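Local coordinates for protein integrase (Bovine immunodeficiency virus, PDB 3KKS) that probably inserts the DNA copy of the viral genome into host DNA, as retroviral integrases do, through the catalytic core domain present here, at residues Asp8-Val19 against His99-Gln110; Ala20-Val28 against His137-Glu145. All coordinates share one frame; numbering follows the deposited sequence.

In the fold
Both contacts use strand 15-22 of the five-stranded mixed sheet of this RNase H-like core, and each brings a different helix against that strand or the turn after it. Interaction 1 sets helix 89-109 against the hairpin of strands 4-12 and 15-22; interaction 2 packs helix 139-148 on the turn from strand 15-22 into 28-33. Their centres are about 18 Å apart, and they meet where Val19 CG1 of the first packs on Val28 CG1 of the second at 4.1 Å. Interaction 1 borders the probable active site: Asp8 lies close to Asp60, consistent with the two aspartates of the D,D-E motif of retroviral integrases. Interaction 2 sits at the opposite end of strand 15-22 from the turn 12-15.

Interaction 1 (Asp8-Val19 against His99-Gln110); sequences DNTHWNKTIIWV and HRDLKDRLAAYQ
Trp12 lies across helix 99-109 with Leu106 running under one face of the indole, antiparallel to it. From CB the chain leaves with CG anti to the backbone N (chi1 176°), which carries the indole off the hairpin tip and onto the helix. CG, the first ring atom, already meets Leu106 CD2 at 4.0 Å, and CD2 of the indole lies over the same methyl. Further out CZ2 comes over Leu106 CB, which makes a CH-pi contact with the six-membered ring, 3.8 Å from its centroid and 14° off the normal. At the far corner CH2 comes down on helix backbone, 3.5 Å from Ala107 N and 3.6 Å from Lys103 O, with the methyl of Ala107 beside it. Asn13 CG lies over the other face, out toward the rim.

Nearer the start of the helix the partner is His99. Thr10 OG1 bonds Ile17 O, and the amide N of Thr10 grips the same oxygen from the opposite face. That fixes the methyl CG2, which meets the imidazole in plane at its edge, 3.3 Å from ND1. Val19 CG1 and Asp8 CB approach the ring obliquely. A water lies in the ring plane beyond NE2, 2.8 Å from His99 NE2, and is 2.9 Å from Val19 O, bridging helix and strand.

Between these two sites Ile17 CD1 reaches tip to tip with Leu106 CD2, and Val19 CG2 does the same with Leu102 CD2 at 4.0 Å. The helix runs only 29° from the direction of strand 8-12, on one face of the sheet. Ile17 and Val19 also touch Ala30 of the next strand, 28-33, while Leu102 packs on Leu127 of helix 116-129, which flanks helix 89-109.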
loop_
_atom_site.group_PDB
_atom_site.type_symbol
_atom_site.label_atom_id
_atom_site.label_comp_id
_atom_site.label_asym_id
_atom_site.label_seq_id
_atom_site.Cartn_x
_atom_site.Cartn_y
_atom_site.Cartn_z
ATOM N N ASP A 8 -5.479 -3.129 0.011
ATOM C CA ASP A 8 -6.206 -4.202 -0.647
ATOM C C ASP A 8 -5.285 -5.407 -0.715
ATOM O O ASP A 8 -4.062 -5.280 -0.644
ATOM C CB ASP A 8 -6.598 -3.807 -2.077
ATOM C CG ASP A 8 -7.718 -2.786 -2.122
ATOM O OD1 ASP A 8 -8.846 -3.122 -1.685
ATOM O OD2 ASP A 8 -7.475 -1.650 -2.597
ATOM N N ASN A 9 -5.886 -6.580 -0.831
ATOM C CA ASN A 9 -5.132 -7.805 -0.960
ATOM C C ASN A 9 -5.233 -8.167 -2.423
ATOM O O ASN A 9 -6.281 -7.987 -3.037
ATOM C CB ASN A 9 -5.744 -8.914 -0.110
ATOM C CG ASN A 9 -5.515 -8.696 1.359
ATOM O OD1 ASN A 9 -4.401 -8.399 1.781
ATOM N ND2 ASN A 9 -6.565 -8.850 2.154
ATOM N N THR A 10 -4.138 -8.648 -2.992
ATOM C CA THR A 10 -4.156 -9.038 -4.387
ATOM C C THR A 10 -3.451 -10.365 -4.511
ATOM O O THR A 10 -2.887 -10.877 -3.548
ATOM C CB THR A 10 -3.424 -8.032 -5.282
ATOM O OG1 THR A 10 -2.035 -8.010 -4.933
ATOM C CG2 THR A 10 -4.009 -6.650 -5.111
ATOM N N HIS A 11 -3.486 -10.912 -5.713
ATOM C CA HIS A 11 -2.840 -12.175 -5.984
ATOM C C HIS A 11 -1.937 -12.051 -7.181
ATOM O O HIS A 11 -2.245 -11.390 -8.164
ATOM C CB HIS A 11 -3.873 -13.263 -6.263
ATOM C CG HIS A 11 -4.815 -13.495 -5.135
ATOM N ND1 HIS A 11 -4.697 -14.558 -4.265
ATOM C CD2 HIS A 11 -5.870 -12.763 -4.693
ATOM C CE1 HIS A 11 -5.629 -14.469 -3.337
ATOM N NE2 HIS A 11 -6.353 -13.392 -3.571
ATOM N N TRP A 12 -0.807 -12.716 -7.059
ATOM C CA TRP A 12 0.207 -12.788 -8.086
ATOM C C TRP A 12 0.536 -14.271 -8.030
ATOM O O TRP A 12 1.257 -14.706 -7.143
ATOM C CB TRP A 12 1.399 -11.958 -7.674
ATOM C CG TRP A 12 2.476 -12.088 -8.648
ATOM C CD1 TRP A 12 3.662 -12.713 -8.480
ATOM C CD2 TRP A 12 2.473 -11.541 -9.954
ATOM N NE1 TRP A 12 4.421 -12.580 -9.613
ATOM C CE2 TRP A 12 3.713 -11.862 -10.536
ATOM C CE3 TRP A 12 1.542 -10.799 -10.693
ATOM C CZ2 TRP A 12 4.052 -11.470 -11.834
ATOM C CZ3 TRP A 12 1.876 -10.400 -12.000
ATOM C CH2 TRP A 12 3.127 -10.737 -12.549
ATOM N N ASN A 13 -0.040 -15.043 -8.949
ATOM C CA ASN A 13 0.107 -16.495 -8.959
ATOM C C ASN A 13 -0.454 -16.998 -7.649
ATOM O O ASN A 13 -1.479 -16.510 -7.204
ATOM C CB ASN A 13 1.558 -16.890 -9.128
ATOM C CG ASN A 13 2.148 -16.266 -10.337
ATOM O OD1 ASN A 13 1.464 -16.114 -11.350
ATOM N ND2 ASN A 13 3.414 -15.880 -10.256
ATOM N N LYS A 14 0.222 -17.933 -6.999
ATOM C CA LYS A 14 -0.296 -18.450 -5.733
ATOM C C LYS A 14 -0.024 -17.565 -4.535
ATOM O O LYS A 14 -0.610 -17.742 -3.472
ATOM C CB LYS A 14 0.255 -19.845 -5.459
ATOM N N THR A 15 0.859 -16.597 -4.700
ATOM C CA THR A 15 1.183 -15.735 -3.581
ATOM C C THR A 15 0.174 -14.611 -3.381
ATOM O O THR A 15 -0.267 -13.979 -4.339
ATOM C CB THR A 15 2.572 -15.131 -3.748
ATOM O OG1 THR A 15 2.548 -14.222 -4.843
ATOM C CG2 THR A 15 3.603 -16.215 -4.032
ATOM N N ILE A 16 -0.207 -14.390 -2.126
ATOM C CA ILE A 16 -1.145 -13.328 -1.777
ATOM C C ILE A 16 -0.300 -12.111 -1.416
ATOM O O ILE A 16 0.717 -12.240 -0.736
ATOM C CB ILE A 16 -1.991 -13.670 -0.526
ATOM C CG1 ILE A 16 -2.631 -15.057 -0.658
ATOM C CG2 ILE A 16 -3.071 -12.608 -0.336
ATOM C CD1 ILE A 16 -3.416 -15.476 0.584
ATOM N N ILE A 17 -0.713 -10.927 -1.848
ATOM C CA ILE A 17 0.065 -9.733 -1.537
ATOM C C ILE A 17 -0.788 -8.576 -1.031
ATOM O O ILE A 17 -1.676 -8.095 -1.736
ATOM C CB ILE A 17 0.862 -9.258 -2.777
ATOM C CG1 ILE A 17 1.909 -10.307 -3.153
ATOM C CG2 ILE A 17 1.542 -7.918 -2.489
ATOM C CD1 ILE A 17 2.566 -10.064 -4.503
ATOM N N TRP A 18 -0.523 -8.157 0.203
ATOM C CA TRP A 18 -1.219 -7.029 0.808
ATOM C C TRP A 18 -0.585 -5.788 0.187
ATOM O O TRP A 18 0.639 -5.685 0.125
ATOM C CB TRP A 18 -0.985 -7.014 2.311
ATOM C CG TRP A 18 -1.684 -5.904 3.021
ATOM C CD1 TRP A 18 -3.010 -5.852 3.364
ATOM C CD2 TRP A 18 -1.096 -4.697 3.520
ATOM N NE1 TRP A 18 -3.275 -4.695 4.051
ATOM C CE2 TRP A 18 -2.116 -3.965 4.165
ATOM C CE3 TRP A 18 0.205 -4.165 3.490
ATOM C CZ2 TRP A 18 -1.888 -2.729 4.780
ATOM C CZ3 TRP A 18 0.437 -2.926 4.107
ATOM C CH2 TRP A 18 -0.606 -2.228 4.743
ATOM N N VAL A 19 -1.409 -4.846 -0.261
ATOM C CA VAL A 19 -0.915 -3.633 -0.903
ATOM C C VAL A 19 -1.534 -2.349 -0.362
ATOM O O VAL A 19 -2.751 -2.217 -0.278
ATOM C CB VAL A 19 -1.190 -3.681 -2.430
ATOM C CG1 VAL A 19 -0.721 -2.383 -3.095
ATOM C CG2 VAL A 19 -0.497 -4.889 -3.054
ATOM N N HIS A 99 -1.691 -0.508 -8.743
ATOM C CA HIS A 99 -1.792 -1.967 -8.739
ATOM C C HIS A 99 -1.384 -2.548 -10.082
ATOM O O HIS A 99 -0.782 -3.615 -10.150
ATOM C CB HIS A 99 -3.220 -2.410 -8.407
ATOM C CG HIS A 99 -3.524 -2.411 -6.942
ATOM N ND1 HIS A 99 -3.705 -3.575 -6.224
ATOM C CD2 HIS A 99 -3.662 -1.398 -6.058
ATOM C CE1 HIS A 99 -3.943 -3.275 -4.958
ATOM N NE2 HIS A 99 -3.923 -1.961 -4.831
ATOM N N ARG A 100 -1.725 -1.835 -11.148
ATOM C CA ARG A 100 -1.402 -2.258 -12.504
ATOM C C ARG A 100 0.105 -2.153 -12.717
ATOM O O ARG A 100 0.742 -3.089 -13.188
ATOM C CB ARG A 100 -2.151 -1.365 -13.504
ATOM C CG ARG A 100 -2.249 -1.912 -14.910
ATOM C CD ARG A 100 -0.961 -1.715 -15.681
ATOM N NE ARG A 100 -0.552 -0.312 -15.725
ATOM C CZ ARG A 100 -1.314 0.685 -16.172
ATOM N NH1 ARG A 100 -2.540 0.441 -16.619
ATOM N NH2 ARG A 100 -0.847 1.930 -16.176
ATOM N N ASP A 101 0.666 -1.007 -12.350
ATOM C CA ASP A 101 2.094 -0.770 -12.492
ATOM C C ASP A 101 2.908 -1.749 -11.644
ATOM O O ASP A 101 3.998 -2.162 -12.032
ATOM C CB ASP A 101 2.423 0.667 -12.081
ATOM C CG ASP A 101 1.880 1.690 -13.058
ATOM O OD1 ASP A 101 1.955 2.898 -12.762
ATOM O OD2 ASP A 101 1.383 1.283 -14.127
ATOM N N LEU A 102 2.375 -2.113 -10.485
ATOM C CA LEU A 102 3.054 -3.039 -9.599
ATOM C C LEU A 102 3.103 -4.406 -10.256
ATOM O O LEU A 102 4.127 -5.094 -10.219
ATOM C CB LEU A 102 2.314 -3.142 -8.260
ATOM C CG LEU A 102 2.997 -4.020 -7.213
ATOM C CD1 LEU A 102 4.331 -3.400 -6.846
ATOM C CD2 LEU A 102 2.113 -4.165 -5.972
ATOM N N LYS A 103 1.980 -4.802 -10.848
ATOM C CA LYS A 103 1.893 -6.087 -11.514
ATOM C C LYS A 103 2.826 -6.132 -12.723
ATOM O O LYS A 103 3.375 -7.181 -13.038
ATOM C CB LYS A 103 0.445 -6.365 -11.913
ATOM C CG LYS A 103 -0.466 -6.560 -10.703
ATOM C CD LYS A 103 -1.925 -6.733 -11.099
ATOM C CE LYS A 103 -2.815 -6.941 -9.876
ATOM N NZ LYS A 103 -2.444 -8.174 -9.130
ATOM N N ASP A 104 3.028 -4.992 -13.377
ATOM C CA ASP A 104 3.929 -4.924 -14.525
ATOM C C ASP A 104 5.377 -5.112 -14.056
ATOM O O ASP A 104 6.152 -5.826 -14.686
ATOM C CB ASP A 104 3.784 -3.573 -15.244
ATOM C CG ASP A 104 2.430 -3.415 -15.927
ATOM O OD1 ASP A 104 2.053 -2.266 -16.270
ATOM O OD2 ASP A 104 1.748 -4.444 -16.130
ATOM N N ARG A 105 5.737 -4.476 -12.941
ATOM C CA ARG A 105 7.096 -4.593 -12.413
ATOM C C ARG A 105 7.346 -6.014 -11.916
ATOM O O ARG A 105 8.433 -6.568 -12.089
ATOM C CB ARG A 105 7.313 -3.608 -11.266
ATOM C CG ARG A 105 7.187 -2.138 -11.657
ATOM C CD ARG A 105 8.256 -1.723 -12.665
ATOM N NE ARG A 105 8.247 -0.278 -12.884
ATOM C CZ ARG A 105 7.369 0.362 -13.649
ATOM N NH1 ARG A 105 6.426 -0.318 -14.281
ATOM N NH2 ARG A 105 7.427 1.685 -13.771
ATOM N N LEU A 106 6.327 -6.594 -11.297
ATOM C CA LEU A 106 6.402 -7.955 -10.784
ATOM C C LEU A 106 6.683 -8.898 -11.946
ATOM O O LEU A 106 7.555 -9.762 -11.863
ATOM C CB LEU A 106 5.078 -8.322 -10.106
ATOM C CG LEU A 106 5.055 -8.770 -8.635
ATOM C CD1 LEU A 106 6.248 -8.222 -7.873
ATOM C CD2 LEU A 106 3.756 -8.318 -7.994
ATOM N N ALA A 107 5.956 -8.726 -13.040
ATOM C CA ALA A 107 6.161 -9.578 -14.203
ATOM C C ALA A 107 7.600 -9.473 -14.683
ATOM O O ALA A 107 8.170 -10.442 -15.174
ATOM C CB ALA A 107 5.217 -9.181 -15.323
ATOM N N ALA A 108 8.195 -8.297 -14.543
ATOM C CA ALA A 108 9.563 -8.119 -14.991
ATOM C C ALA A 108 10.604 -8.727 -14.059
ATOM O O ALA A 108 11.470 -9.481 -14.497
ATOM C CB ALA A 108 9.853 -6.637 -15.195
ATOM N N TYR A 109 10.508 -8.427 -12.769
ATOM C CA TYR A 109 11.497 -8.906 -11.817
ATOM C C TYR A 109 11.442 -10.355 -11.339
ATOM O O TYR A 109 12.458 -10.887 -10.906
ATOM C CB TYR A 109 11.517 -7.969 -10.609
ATOM C CG TYR A 109 11.958 -6.555 -10.944
ATOM C CD1 TYR A 109 13.216 -6.306 -11.507
ATOM C CD2 TYR A 109 11.133 -5.465 -10.680
ATOM C CE1 TYR A 109 13.638 -5.002 -11.790
ATOM C CE2 TYR A 109 11.544 -4.161 -10.962
ATOM C CZ TYR A 109 12.795 -3.936 -11.512
ATOM O OH TYR A 109 13.207 -2.643 -11.768
ATOM N N GLN A 110 10.281 -11.000 -11.423
ATOM C CA GLN A 110 10.161 -12.375 -10.951
ATOM C C GLN A 110 11.168 -13.316 -11.609
ATOM O O GLN A 110 11.679 -14.235 -10.972
ATOM C CB GLN A 110 8.737 -12.899 -11.176
ATOM C CG GLN A 110 8.294 -12.921 -12.625
ATOM C CD GLN A 110 6.956 -13.607 -12.810
ATOM O OE1 GLN A 110 6.392 -13.609 -13.904
ATOM N NE2 GLN A 110 6.437 -14.197 -11.737
HETATM O O HOH W 1 -4.332 -0.826 -2.286
#

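Interaction 2 (Ala20-Val28 against His137-Glu145); sequences AVETNSGLV and HTPYEIYLE
A chi1 of 174° swings the Tyr143 ring off the helix, pointing CG away from its own amide nitrogen, and Leu27 turns CG the same way (chi1 -158°), which brings Leu27 CD1 to 3.6 Å from Tyr143 CG, obliquely to the ring. Ser25 instead tucks OG between its own N and carbonyl carbon (chi1 67°). There OG lies 3.5 Å from Tyr143 CB and accepts from Leu27 N at 3.1 Å, an ST turn. Ser25 sits right on the helix, its CB 3.6 Å from both Pro139 O and Ile142 CG2, while Pro139 CB packs on Ser25 O. Residues 23-26 form the turn of the beta hairpin joining strands 15-22 and 28-33, closed by the backbone bond from Glu22 N to Leu27 O. Glu22 bends its chain back inside it: OE2 takes Ser25 N at 2.9 Å and OE1 takes Asn24 N, both from above the carboxylate plane. OE2 also lies in plane at the edge of the Tyr143 ring, 3.5 Å from CD1. The phenol end reaches past the hairpin, where OH bonds Thr53 N and the ring meets that of Tyr52 edge-to-face.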
loop_
_atom_site.group_PDB
_atom_site.type_symbol
_atom_site.label_atom_id
_atom_site.label_comp_id
_atom_site.label_asym_id
_atom_site.label_seq_id
_atom_site.Cartn_x
_atom_site.Cartn_y
_atom_site.Cartn_z
ATOM N N ALA A 20 -0.694 -1.385 -0.008
ATOM C CA ALA A 20 -1.200 -0.109 0.485
ATOM C C ALA A 20 -0.633 1.008 -0.375
ATOM O O ALA A 20 0.554 1.016 -0.690
ATOM C CB ALA A 20 -0.811 0.103 1.958
ATOM N N VAL A 21 -1.490 1.948 -0.765
ATOM C CA VAL A 21 -1.054 3.069 -1.581
ATOM C C VAL A 21 -1.358 4.383 -0.888
ATOM O O VAL A 21 -2.484 4.606 -0.435
ATOM C CB VAL A 21 -1.755 3.080 -2.958
ATOM C CG1 VAL A 21 -1.262 4.275 -3.786
ATOM C CG2 VAL A 21 -1.488 1.766 -3.684
ATOM N N GLU A 22 -0.358 5.254 -0.795
ATOM C CA GLU A 22 -0.577 6.550 -0.169
ATOM C C GLU A 22 -1.141 7.424 -1.286
ATOM O O GLU A 22 -0.471 7.673 -2.281
ATOM C CB GLU A 22 0.737 7.108 0.377
ATOM C CG GLU A 22 0.557 8.209 1.415
ATOM C CD GLU A 22 0.573 9.599 0.810
ATOM O OE1 GLU A 22 -0.387 10.356 1.031
ATOM O OE2 GLU A 22 1.555 9.932 0.119
ATOM N N THR A 23 -2.378 7.877 -1.109
ATOM C CA THR A 23 -3.097 8.663 -2.114
ATOM C C THR A 23 -2.447 9.928 -2.647
ATOM O O THR A 23 -2.477 10.180 -3.850
ATOM C CB THR A 23 -4.510 9.036 -1.619
ATOM O OG1 THR A 23 -4.411 9.834 -0.435
ATOM C CG2 THR A 23 -5.298 7.796 -1.303
ATOM N N ASN A 24 -1.863 10.734 -1.774
ATOM C CA ASN A 24 -1.240 11.966 -2.238
ATOM C C ASN A 24 0.018 11.741 -3.069
ATOM O O ASN A 24 0.135 12.257 -4.177
ATOM C CB ASN A 24 -0.907 12.879 -1.061
ATOM C CG ASN A 24 -0.273 14.191 -1.504
ATOM O OD1 ASN A 24 -0.871 14.964 -2.255
ATOM N ND2 ASN A 24 0.942 14.447 -1.041
ATOM N N SER A 25 0.959 10.970 -2.545
ATOM C CA SER A 25 2.206 10.735 -3.264
ATOM C C SER A 25 2.152 9.578 -4.259
ATOM O O SER A 25 2.956 9.521 -5.181
ATOM C CB SER A 25 3.337 10.475 -2.266
ATOM O OG SER A 25 3.112 9.251 -1.585
ATOM N N GLY A 26 1.208 8.662 -4.085
ATOM C CA GLY A 26 1.150 7.522 -4.980
ATOM C C GLY A 26 2.176 6.479 -4.560
ATOM O O GLY A 26 2.346 5.461 -5.223
ATOM N N LEU A 27 2.870 6.736 -3.455
ATOM C CA LEU A 27 3.885 5.815 -2.949
ATOM C C LEU A 27 3.221 4.477 -2.671
ATOM O O LEU A 27 2.140 4.425 -2.085
ATOM C CB LEU A 27 4.511 6.360 -1.657
ATOM C CG LEU A 27 5.898 5.847 -1.234
ATOM C CD1 LEU A 27 6.291 6.469 0.089
ATOM C CD2 LEU A 27 5.885 4.356 -1.084
ATOM N N VAL A 28 3.867 3.392 -3.077
ATOM C CA VAL A 28 3.298 2.071 -2.861
ATOM C C VAL A 28 4.065 1.257 -1.839
ATOM O O VAL A 28 5.297 1.285 -1.804
ATOM C CB VAL A 28 3.265 1.247 -4.168
ATOM C CG1 VAL A 28 2.554 -0.096 -3.922
ATOM C CG2 VAL A 28 2.557 2.030 -5.262
ATOM N N HIS A 137 9.974 14.578 -9.930
ATOM C CA HIS A 137 9.849 14.056 -8.572
ATOM C C HIS A 137 9.337 12.624 -8.490
ATOM O O HIS A 137 8.268 12.304 -9.016
ATOM C CB HIS A 137 8.917 14.959 -7.759
ATOM C CG HIS A 137 9.375 16.382 -7.674
ATOM N ND1 HIS A 137 8.521 17.421 -7.371
ATOM C CD2 HIS A 137 10.601 16.936 -7.838
ATOM C CE1 HIS A 137 9.201 18.555 -7.356
ATOM N NE2 HIS A 137 10.463 18.289 -7.635
ATOM N N THR A 138 10.104 11.773 -7.815
ATOM C CA THR A 138 9.721 10.380 -7.617
ATOM C C THR A 138 8.630 10.342 -6.548
ATOM O O THR A 138 8.560 11.226 -5.692
ATOM C CB THR A 138 10.888 9.528 -7.082
ATOM O OG1 THR A 138 11.208 9.944 -5.745
ATOM C CG2 THR A 138 12.105 9.672 -7.963
ATOM N N PRO A 139 7.760 9.322 -6.588
ATOM C CA PRO A 139 6.698 9.220 -5.589
ATOM C C PRO A 139 7.298 9.269 -4.190
ATOM O O PRO A 139 6.692 9.788 -3.257
ATOM C CB PRO A 139 6.072 7.866 -5.900
ATOM C CG PRO A 139 6.214 7.784 -7.392
ATOM C CD PRO A 139 7.630 8.258 -7.602
ATOM N N TYR A 140 8.500 8.725 -4.060
ATOM C CA TYR A 140 9.201 8.702 -2.787
ATOM C C TYR A 140 9.550 10.113 -2.324
ATOM O O TYR A 140 9.412 10.435 -1.139
ATOM C CB TYR A 140 10.479 7.884 -2.918
ATOM C CG TYR A 140 11.207 7.691 -1.617
ATOM C CD1 TYR A 140 10.816 6.699 -0.719
ATOM C CD2 TYR A 140 12.302 8.491 -1.283
ATOM C CE1 TYR A 140 11.498 6.504 0.480
ATOM C CE2 TYR A 140 12.991 8.310 -0.089
ATOM C CZ TYR A 140 12.589 7.309 0.788
ATOM O OH TYR A 140 13.299 7.089 1.953
ATOM N N GLU A 141 10.004 10.948 -3.256
ATOM C CA GLU A 141 10.376 12.327 -2.934
ATOM C C GLU A 141 9.150 13.128 -2.529
ATOM O O GLU A 141 9.202 13.939 -1.609
ATOM C CB GLU A 141 11.049 13.003 -4.136
ATOM C CG GLU A 141 12.306 12.296 -4.613
ATOM C CD GLU A 141 12.845 12.857 -5.915
ATOM O OE1 GLU A 141 12.051 13.058 -6.860
ATOM O OE2 GLU A 141 14.067 13.087 -6.000
ATOM N N ILE A 142 8.045 12.893 -3.222
ATOM C CA ILE A 142 6.802 13.585 -2.939
ATOM C C ILE A 142 6.322 13.267 -1.527
ATOM O O ILE A 142 5.952 14.167 -0.773
ATOM C CB ILE A 142 5.722 13.179 -3.960
ATOM C CG1 ILE A 142 6.100 13.712 -5.348
ATOM C CG2 ILE A 142 4.360 13.687 -3.518
ATOM C CD1 ILE A 142 5.045 13.477 -6.412
ATOM N N TYR A 143 6.323 11.984 -1.175
ATOM C CA TYR A 143 5.893 11.563 0.151
ATOM C C TYR A 143 6.797 12.186 1.203
ATOM O O TYR A 143 6.323 12.732 2.202
ATOM C CB TYR A 143 5.957 10.040 0.298
ATOM C CG TYR A 143 5.666 9.596 1.713
ATOM C CD1 TYR A 143 4.353 9.472 2.171
ATOM C CD2 TYR A 143 6.704 9.378 2.618
ATOM C CE1 TYR A 143 4.082 9.151 3.497
ATOM C CE2 TYR A 143 6.444 9.057 3.951
ATOM C CZ TYR A 143 5.133 8.947 4.383
ATOM O OH TYR A 143 4.866 8.646 5.698
ATOM N N LEU A 144 8.101 12.080 0.976
ATOM C CA LEU A 144 9.090 12.631 1.887
ATOM C C LEU A 144 8.844 14.113 2.097
ATOM O O LEU A 144 9.011 14.630 3.201
ATOM C CB LEU A 144 10.494 12.439 1.318
ATOM C CG LEU A 144 11.572 13.293 1.978
ATOM C CD1 LEU A 144 11.748 12.855 3.422
ATOM C CD2 LEU A 144 12.883 13.169 1.205
ATOM N N GLU A 145 8.450 14.795 1.030
ATOM C CA GLU A 145 8.196 16.223 1.105
ATOM C C GLU A 145 6.966 16.505 1.949
ATOM O O GLU A 145 6.989 17.391 2.801
ATOM C CB GLU A 145 8.020 16.807 -0.295
ATOM C CG GLU A 145 7.967 18.322 -0.325
ATOM C CD GLU A 145 9.173 18.956 0.340
ATOM O OE1 GLU A 145 10.304 18.514 0.054
ATOM O OE2 GLU A 145 8.988 19.895 1.145
#